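Local coordinates for protein N-acetylmuramoyl-L-alanine amidase (Mycolicibacterium smegmatis, PDB 7AGM) that hydrolyses, as a zinc-dependent amidase, the amide bond between N-acetylmuramoyl groups and L-alanine in cell-wall peptidoglycan, at residues A[107-112]-A[154-159]; A[114-119]-A[150-155]. All blocks are in the same frame, centred on the assembly; numbering follows the deposited sequence.

Interaction 1 of 2, residues A[107-112]-A[154-159]. With ZN (zinc ion), chain C.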
ATOM      1  N   HIS A 107      -3.837  -0.985   0.326  1.00 12.78           N
ATOM      2  CA  HIS A 107      -5.030  -0.698   1.107  1.00 13.28           C
ATOM      3  C   HIS A 107      -6.219  -0.516   0.182  1.00 13.98           C
ATOM      4  O   HIS A 107      -6.084  -0.425  -1.045  1.00 14.63           O
ATOM      5  CB  HIS A 107      -4.869   0.577   1.940  1.00 12.94           C
ATOM      6  CG  HIS A 107      -4.046   0.375   3.165  1.00 12.46           C
ATOM      7  ND1 HIS A 107      -4.602   0.287   4.421  1.00 13.62           N
ATOM      8  CD2 HIS A 107      -2.709   0.222   3.327  1.00 13.72           C
ATOM      9  CE1 HIS A 107      -3.642   0.090   5.307  1.00 14.31           C
ATOM     10  NE2 HIS A 107      -2.484   0.050   4.669  1.00 13.69           N
ATOM     11  N   ALA A 108      -7.394  -0.425   0.802  1.00 15.25           N
ATOM     12  CA  ALA A 108      -8.605   0.033   0.136  1.00 16.18           C
ATOM     13  C   ALA A 108      -9.351   0.965   1.077  1.00 17.81           C
ATOM     14  O   ALA A 108      -9.291   0.814   2.301  1.00 19.07           O
ATOM     15  CB  ALA A 108      -9.521  -1.122  -0.288  1.00 16.99           C
ATOM     16  N   ASP A 109     -10.063   1.918   0.492  1.00 18.36           N
ATOM     17  CA  ASP A 109     -10.562   3.082   1.200  1.00 19.40           C
ATOM     18  C   ASP A 109     -12.063   2.993   1.435  1.00 19.57           C
ATOM     19  O   ASP A 109     -12.778   2.191   0.822  1.00 18.30           O
ATOM     20  CB  ASP A 109     -10.273   4.335   0.368  1.00 21.70           C
ATOM     21  CG  ASP A 109     -10.244   5.595   1.192  1.00 32.90           C
ATOM     22  OD1 ASP A 109     -10.120   5.509   2.437  1.00 25.80           O
ATOM     23  OD2 ASP A 109     -10.348   6.675   0.578  1.00 27.63           O
ATOM     24  N   GLY A 110     -12.532   3.840   2.344  1.00 21.57           N
ATOM     25  CA  GLY A 110     -13.948   4.078   2.521  1.00 24.89           C
ATOM     26  C   GLY A 110     -14.270   5.545   2.335  1.00 28.96           C
ATOM     27  O   GLY A 110     -13.901   6.376   3.170  1.00 36.59           O
ATOM     28  N   GLY A 111     -14.933   5.882   1.232  1.00 26.43           N
ATOM     29  CA  GLY A 111     -15.310   7.246   0.951  1.00 24.89           C
ATOM     30  C   GLY A 111     -16.750   7.337   0.490  1.00 23.74           C
ATOM     31  O   GLY A 111     -17.494   6.347   0.523  1.00 25.15           O
ATOM     32  N   PRO A 112     -17.174   8.519   0.051  1.00 25.63           N
ATOM     33  CA  PRO A 112     -18.548   8.679  -0.442  1.00 29.37           C
ATOM     34  C   PRO A 112     -18.825   7.703  -1.570  1.00 27.11           C
ATOM     35  O   PRO A 112     -17.986   7.520  -2.464  1.00 25.42           O
ATOM     36  CB  PRO A 112     -18.580  10.132  -0.945  1.00 31.51           C
ATOM     37  CG  PRO A 112     -17.150  10.509  -1.140  1.00 43.73           C
ATOM     38  CD  PRO A 112     -16.392   9.758  -0.090  1.00 25.31           C
ATOM     39  N   ALA A 154      -8.599   8.815  -7.992  1.00 17.08           N
ATOM     40  CA  ALA A 154      -9.736   9.046  -7.110  1.00 18.91           C
ATOM     41  C   ALA A 154     -10.361  10.403  -7.372  1.00 22.20           C
ATOM     42  O   ALA A 154      -9.664  11.407  -7.521  1.00 22.44           O
ATOM     43  CB  ALA A 154      -9.308   8.967  -5.645  1.00 19.02           C
ATOM     44  N   THR A 155     -11.691  10.414  -7.402  1.00 24.51           N
ATOM     45  CA  THR A 155     -12.474  11.615  -7.647  1.00 27.28           C
ATOM     46  C   THR A 155     -12.803  12.384  -6.373  1.00 51.38           C
ATOM     47  O   THR A 155     -13.373  13.475  -6.457  1.00 34.14           O
ATOM     48  CB  THR A 155     -13.789  11.237  -8.345  1.00 31.87           C
ATOM     49  OG1 THR A 155     -14.511  10.301  -7.531  1.00 31.35           O
ATOM     50  CG2 THR A 155     -13.520  10.609  -9.709  1.00 37.38           C
ATOM     51  N   TYR A 156     -12.449  11.851  -5.203  1.00 25.29           N
ATOM     52  CA  TYR A 156     -12.961  12.354  -3.936  1.00 24.62           C
ATOM     53  C   TYR A 156     -11.892  12.715  -2.915  1.00 29.76           C
ATOM     54  O   TYR A 156     -12.239  13.241  -1.851  1.00 26.61           O
ATOM     55  CB  TYR A 156     -13.931  11.335  -3.306  1.00 23.81           C
ATOM     56  CG  TYR A 156     -13.280  10.017  -2.935  1.00 21.33           C
ATOM     57  CD1 TYR A 156     -13.125   9.001  -3.874  1.00 21.87           C
ATOM     58  CD2 TYR A 156     -12.812   9.794  -1.647  1.00 22.62           C
ATOM     59  CE1 TYR A 156     -12.526   7.799  -3.537  1.00 22.36           C
ATOM     60  CE2 TYR A 156     -12.210   8.589  -1.300  1.00 22.90           C
ATOM     61  CZ  TYR A 156     -12.069   7.598  -2.249  1.00 24.41           C
ATOM     62  OH  TYR A 156     -11.471   6.403  -1.913  1.00 24.71           O
ATOM     63  N   ILE A 157     -10.616  12.445  -3.189  1.00 23.62           N
ATOM     64  CA  ILE A 157      -9.536  12.781  -2.271  1.00 23.42           C
ATOM     65  C   ILE A 157      -8.267  12.879  -3.100  1.00 23.06           C
ATOM     66  O   ILE A 157      -8.138  12.223  -4.138  1.00 26.54           O
ATOM     67  CB  ILE A 157      -9.416  11.732  -1.133  1.00 25.35           C
ATOM     68  CG1 ILE A 157      -8.349  12.156  -0.115  1.00 28.43           C
ATOM     69  CG2 ILE A 157      -9.128  10.349  -1.713  1.00 23.65           C
ATOM     70  CD1 ILE A 157      -8.278  11.263   1.103  1.00 38.87           C
ATOM     71  N   GLY A 158      -7.340  13.727  -2.658  1.00 22.07           N
ATOM     72  CA  GLY A 158      -6.076  13.896  -3.344  1.00 23.06           C
ATOM     73  C   GLY A 158      -6.198  14.723  -4.612  1.00 27.56           C
ATOM     74  O   GLY A 158      -7.256  15.270  -4.944  1.00 26.78           O
ATOM     75  N   GLN A 159      -5.080  14.808  -5.335  1.00 26.04           N
ATOM     76  CA  GLN A 159      -5.002  15.555  -6.589  1.00 28.79           C
ATOM     77  C   GLN A 159      -4.389  14.659  -7.656  1.00 25.68           C
ATOM     78  O   GLN A 159      -3.211  14.296  -7.566  1.00 23.88           O
ATOM     79  CB  GLN A 159      -4.180  16.836  -6.421  1.00 35.28           C
ATOM     80  CG  GLN A 159      -4.847  17.883  -5.543  1.00 36.73           C
ATOM     81  CD  GLN A 159      -6.183  18.349  -6.099  1.00101.40           C
ATOM     82  OE1 GLN A 159      -6.398  18.353  -7.313  1.00 87.02           O
ATOM     83  NE2 GLN A 159      -7.090  18.739  -5.209  1.00 92.04           N
TER
HETATM   84 ZN    ZN C 301      -6.531   0.446   5.061  0.86 17.59          ZN
HETATM   85  O   HOH W   1      -7.386   1.980   3.956  1.00 21.69           O
HETATM   86  O   HOH W   2      -8.187   1.325   6.102  1.00 45.81           O
HETATM   87  O   HOH W   3      -5.924   2.106   6.419  1.00 25.69           O
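Tyr156 reaches Asp109 through its phenol hydroxyl: OH donates to OD2 over 2.7 Å. The carboxylate oxygen lies at the edge of the ring, in its plane, and the two flat groups are turned 22° apart, so they meet almost coplanar from opposite directions. The hydrogen bond uses the anti side of OD2 and comes in 19° out of the carboxylate plane. Asp109 CG stands anti to its own backbone N (chi1 -158°), which extends the acid toward the tyrosine. Gly111 CA lies 4.1 Å from Tyr156 CE2, the backbone itself passing close to the ring. Beyond it Pro112 CD meets Tyr156 CD2 at 3.9 Å, the proline ring slanting past the tyrosine.

Residues 107-112 comprise the end of strand 102-109 and the turn after it, in the mixed sheet of an Amidase_3-type zinc hydrolase whose zinc ligands come from the end of strand 102-109, the loop after strand 10-15 and the start of helix 52-69. Two residues before Asp109, His107 ND1 binds the zinc ion at 2.0 Å; Glu52, His17 and three waters complete its shell. One of these, water 1, donates to Ala108 O over 2.8 Å, tying the metal shell to the backbone of the same strand.

Farther out, Asn185 OD1 accepts a hydrogen bond from Gly111 N while its side chain touches Tyr156, and backbone bonds from His107 and Asp109 hold the strand against strand 178-185. Ile157, next to Tyr156, packs on His119, Asn163 and Arg165.

Interaction 2 of 2, residues A[114-119]-A[150-155]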
ATOM      1  N   THR A 114     -20.382   7.551  -4.319  1.00 23.21           N
ATOM      2  CA  THR A 114     -20.299   7.966  -5.716  1.00 28.02           C
ATOM      3  C   THR A 114     -18.871   8.230  -6.177  1.00 23.31           C
ATOM      4  O   THR A 114     -18.653   8.419  -7.379  1.00 28.49           O
ATOM      5  CB  THR A 114     -21.144   9.223  -5.969  1.00 29.72           C
ATOM      6  OG1 THR A 114     -20.703  10.284  -5.112  1.00 31.92           O
ATOM      7  CG2 THR A 114     -22.624   8.942  -5.710  1.00 31.16           C
ATOM      8  N   GLY A 115     -17.902   8.253  -5.269  1.00 21.95           N
ATOM      9  CA  GLY A 115     -16.513   8.482  -5.627  1.00 21.06           C
ATOM     10  C   GLY A 115     -15.782   7.161  -5.787  1.00 20.42           C
ATOM     11  O   GLY A 115     -15.981   6.235  -5.005  1.00 20.47           O
ATOM     12  N   ARG A 116     -14.938   7.084  -6.811  1.00 19.35           N
ATOM     13  CA  ARG A 116     -14.172   5.874  -7.066  1.00 17.28           C
ATOM     14  C   ARG A 116     -12.770   6.245  -7.509  1.00 16.74           C
ATOM     15  O   ARG A 116     -12.464   7.413  -7.781  1.00 16.77           O
ATOM     16  CB  ARG A 116     -14.830   4.990  -8.133  1.00 17.49           C
ATOM     17  CG  ARG A 116     -14.638   5.483  -9.566  1.00 18.54           C
ATOM     18  CD  ARG A 116     -14.936   4.393 -10.594  1.00 19.53           C
ATOM     19  NE  ARG A 116     -14.021   3.265 -10.461  1.00 19.59           N
ATOM     20  CZ  ARG A 116     -13.505   2.577 -11.480  1.00 20.38           C
ATOM     21  NH1 ARG A 116     -13.800   2.892 -12.735  1.00 21.00           N
ATOM     22  NH2 ARG A 116     -12.683   1.567 -11.237  1.00 20.51           N
ATOM     23  N   GLY A 117     -11.909   5.241  -7.567  1.00 15.72           N
ATOM     24  CA  GLY A 117     -10.570   5.412  -8.092  1.00 14.93           C
ATOM     25  C   GLY A 117      -9.507   5.308  -7.011  1.00 14.06           C
ATOM     26  O   GLY A 117      -9.790   5.148  -5.822  1.00 15.38           O
ATOM     27  N   PHE A 118      -8.257   5.391  -7.461  1.00 13.32           N
ATOM     28  CA  PHE A 118      -7.091   5.156  -6.611  1.00 12.80           C
ATOM     29  C   PHE A 118      -6.487   6.465  -6.102  1.00 13.32           C
ATOM     30  O   PHE A 118      -6.629   7.531  -6.710  1.00 14.28           O
ATOM     31  CB  PHE A 118      -6.008   4.371  -7.371  1.00 13.12           C
ATOM     32  CG  PHE A 118      -5.262   5.199  -8.391  1.00 13.71           C
ATOM     33  CD1 PHE A 118      -4.167   5.979  -8.016  1.00 14.36           C
ATOM     34  CD2 PHE A 118      -5.662   5.217  -9.720  1.00 14.04           C
ATOM     35  CE1 PHE A 118      -3.496   6.760  -8.948  1.00 14.77           C
ATOM     36  CE2 PHE A 118      -4.991   5.997 -10.659  1.00 14.72           C
ATOM     37  CZ  PHE A 118      -3.900   6.770 -10.265  1.00 14.26           C
ATOM     38  N   HIS A 119      -5.765   6.368  -4.989  1.00 13.34           N
ATOM     39  CA  HIS A 119      -4.843   7.434  -4.623  1.00 14.81           C
ATOM     40  C   HIS A 119      -3.595   6.846  -3.979  1.00 14.78           C
ATOM     41  O   HIS A 119      -3.643   5.797  -3.325  1.00 16.19           O
ATOM     42  CB  HIS A 119      -5.500   8.613  -3.851  1.00 29.99           C
ATOM     43  CG  HIS A 119      -6.093   8.256  -2.521  1.00 29.99           C
ATOM     44  ND1 HIS A 119      -7.181   7.418  -2.383  1.00 29.99           N
ATOM     45  CD2 HIS A 119      -5.792   8.685  -1.271  1.00 29.99           C
ATOM     46  CE1 HIS A 119      -7.498   7.317  -1.103  1.00 29.99           C
ATOM     47  NE2 HIS A 119      -6.671   8.078  -0.407  1.00 29.99           N
ATOM     48  N   GLY A 150      -5.792   2.337 -16.764  1.00 20.44           N
ATOM     49  CA  GLY A 150      -7.204   2.616 -16.913  1.00 22.91           C
ATOM     50  C   GLY A 150      -7.966   2.735 -15.614  1.00 25.30           C
ATOM     51  O   GLY A 150      -9.172   3.012 -15.647  1.00 32.91           O
ATOM     52  N   ILE A 151      -7.311   2.531 -14.476  1.00 21.87           N
ATOM     53  CA  ILE A 151      -7.938   2.740 -13.176  1.00 20.93           C
ATOM     54  C   ILE A 151      -7.989   4.247 -12.956  1.00 19.49           C
ATOM     55  O   ILE A 151      -6.938   4.899 -12.980  1.00 19.51           O
ATOM     56  CB  ILE A 151      -7.145   2.048 -12.060  1.00 22.74           C
ATOM     57  CG1 ILE A 151      -6.952   0.567 -12.378  1.00 28.26           C
ATOM     58  CG2 ILE A 151      -7.838   2.242 -10.714  1.00 21.74           C
ATOM     59  CD1 ILE A 151      -5.844  -0.065 -11.574  1.00 28.66           C
ATOM     60  N   PRO A 152      -9.156   4.843 -12.741  1.00 18.65           N
ATOM     61  CA  PRO A 152      -9.217   6.304 -12.641  1.00 18.21           C
ATOM     62  C   PRO A 152      -8.587   6.778 -11.344  1.00 17.58           C
ATOM     63  O   PRO A 152      -8.715   6.121 -10.306  1.00 16.33           O
ATOM     64  CB  PRO A 152     -10.724   6.597 -12.659  1.00 19.04           C
ATOM     65  CG  PRO A 152     -11.352   5.366 -12.124  1.00 19.20           C
ATOM     66  CD  PRO A 152     -10.488   4.219 -12.592  1.00 18.84           C
ATOM     67  N   PRO A 153      -7.873   7.901 -11.365  1.00 18.48           N
ATOM     68  CA  PRO A 153      -7.465   8.522 -10.101  1.00 17.42           C
ATOM     69  C   PRO A 153      -8.698   8.934  -9.315  1.00 17.20           C
ATOM     70  O   PRO A 153      -9.714   9.337  -9.892  1.00 18.30           O
ATOM     71  CB  PRO A 153      -6.644   9.739 -10.547  1.00 21.05           C
ATOM     72  CG  PRO A 153      -7.025   9.976 -11.966  1.00 41.75           C
ATOM     73  CD  PRO A 153      -7.398   8.645 -12.542  1.00 23.89           C
ATOM     74  N   ALA A 154      -8.599   8.815  -7.992  1.00 17.08           N
ATOM     75  CA  ALA A 154      -9.736   9.046  -7.110  1.00 18.91           C
ATOM     76  C   ALA A 154     -10.361  10.403  -7.372  1.00 22.20           C
ATOM     77  O   ALA A 154      -9.664  11.407  -7.521  1.00 22.44           O
ATOM     78  CB  ALA A 154      -9.308   8.967  -5.645  1.00 19.02           C
ATOM     79  N   THR A 155     -11.691  10.414  -7.402  1.00 24.51           N
ATOM     80  CA  THR A 155     -12.474  11.615  -7.647  1.00 27.28           C
ATOM     81  C   THR A 155     -12.803  12.384  -6.373  1.00 51.38           C
ATOM     82  O   THR A 155     -13.373  13.475  -6.457  1.00 34.14           O
ATOM     83  CB  THR A 155     -13.789  11.237  -8.345  1.00 31.87           C
ATOM     84  OG1 THR A 155     -14.511  10.301  -7.531  1.00 31.35           O
ATOM     85  CG2 THR A 155     -13.520  10.609  -9.709  1.00 37.38           C
TER
HETATM   86  O   HOH W   4     -16.447   8.899  -9.045  1.00 40.65           O
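With chi1 of 74°, Phe118 places CG between its backbone N and carbonyl carbon, which brings the ring against Ile151, Pro152 O and Pro153; Arg116, with chi1 of 77° and a bend at chi3 (-63°), curls its guanidinium over Pro152. The phenylalanine takes Pro153 CA over one face, a CH-pi contact 3.9 Å from the ring centroid, while Ile151 O lies at the ring edge in its plane, 3.2 Å from Phe118 CE2. Ile151 CG2 packs against Phe118 CD2. Pro152 CG sits against one face of the guanidinium, 3.5 Å from Arg116 NH1, the two side chains crossing at about a right angle.

Between these side chains the backbones join in a single beta bridge, Phe118 with Pro153. Phe118 N donates to Pro152 O at 3.0 Å, and Ala154 N returns a bond to Phe118 O at 2.7 Å; Thr155 N adds a third, to Arg116 O, at 3.1 Å. Gly117, at positive phi, brings its CA to 3.0 Å from Pro152 O. Water 4 donates to Thr114 O and is hydrogen-bonded to Thr155 OG1.

Asp191 grips Arg116 by a salt bridge to NE and also accepts from Gly117 N, joining the bridge to helix 189-196. Phe118 is backed by Arg143, Leu146 and Ala147 of helix 134-148, Ile151 reaches helix 198-219, and His119 continues into strand 119-123, bonded through its backbone to Glu182 of strand 178-185.

How the interactions relate
Both interactions end on the loop between helix 134-148 and strand 162-165, sharing Ala154 and Thr155, and their centres lie about 7 Å apart. Interaction 1 is a surface contact beside the zinc site, combining one side-chain hydrogen bond with light packing on a tyrosine ring; interaction 2 is mostly buried, joined by three backbone hydrogen bonds and apolar packing; it buries 457 Å², interaction 1 only 188 Å². The loop thus meets both the chain leaving strand 102-109 and the chain entering strand 119-123. His119 joins the two, its CE1 lying 3.4 Å from Asp109 OD2 and packing on Ile157 CG2, while Tyr156 packs on the backbone of Gly115 and Arg116.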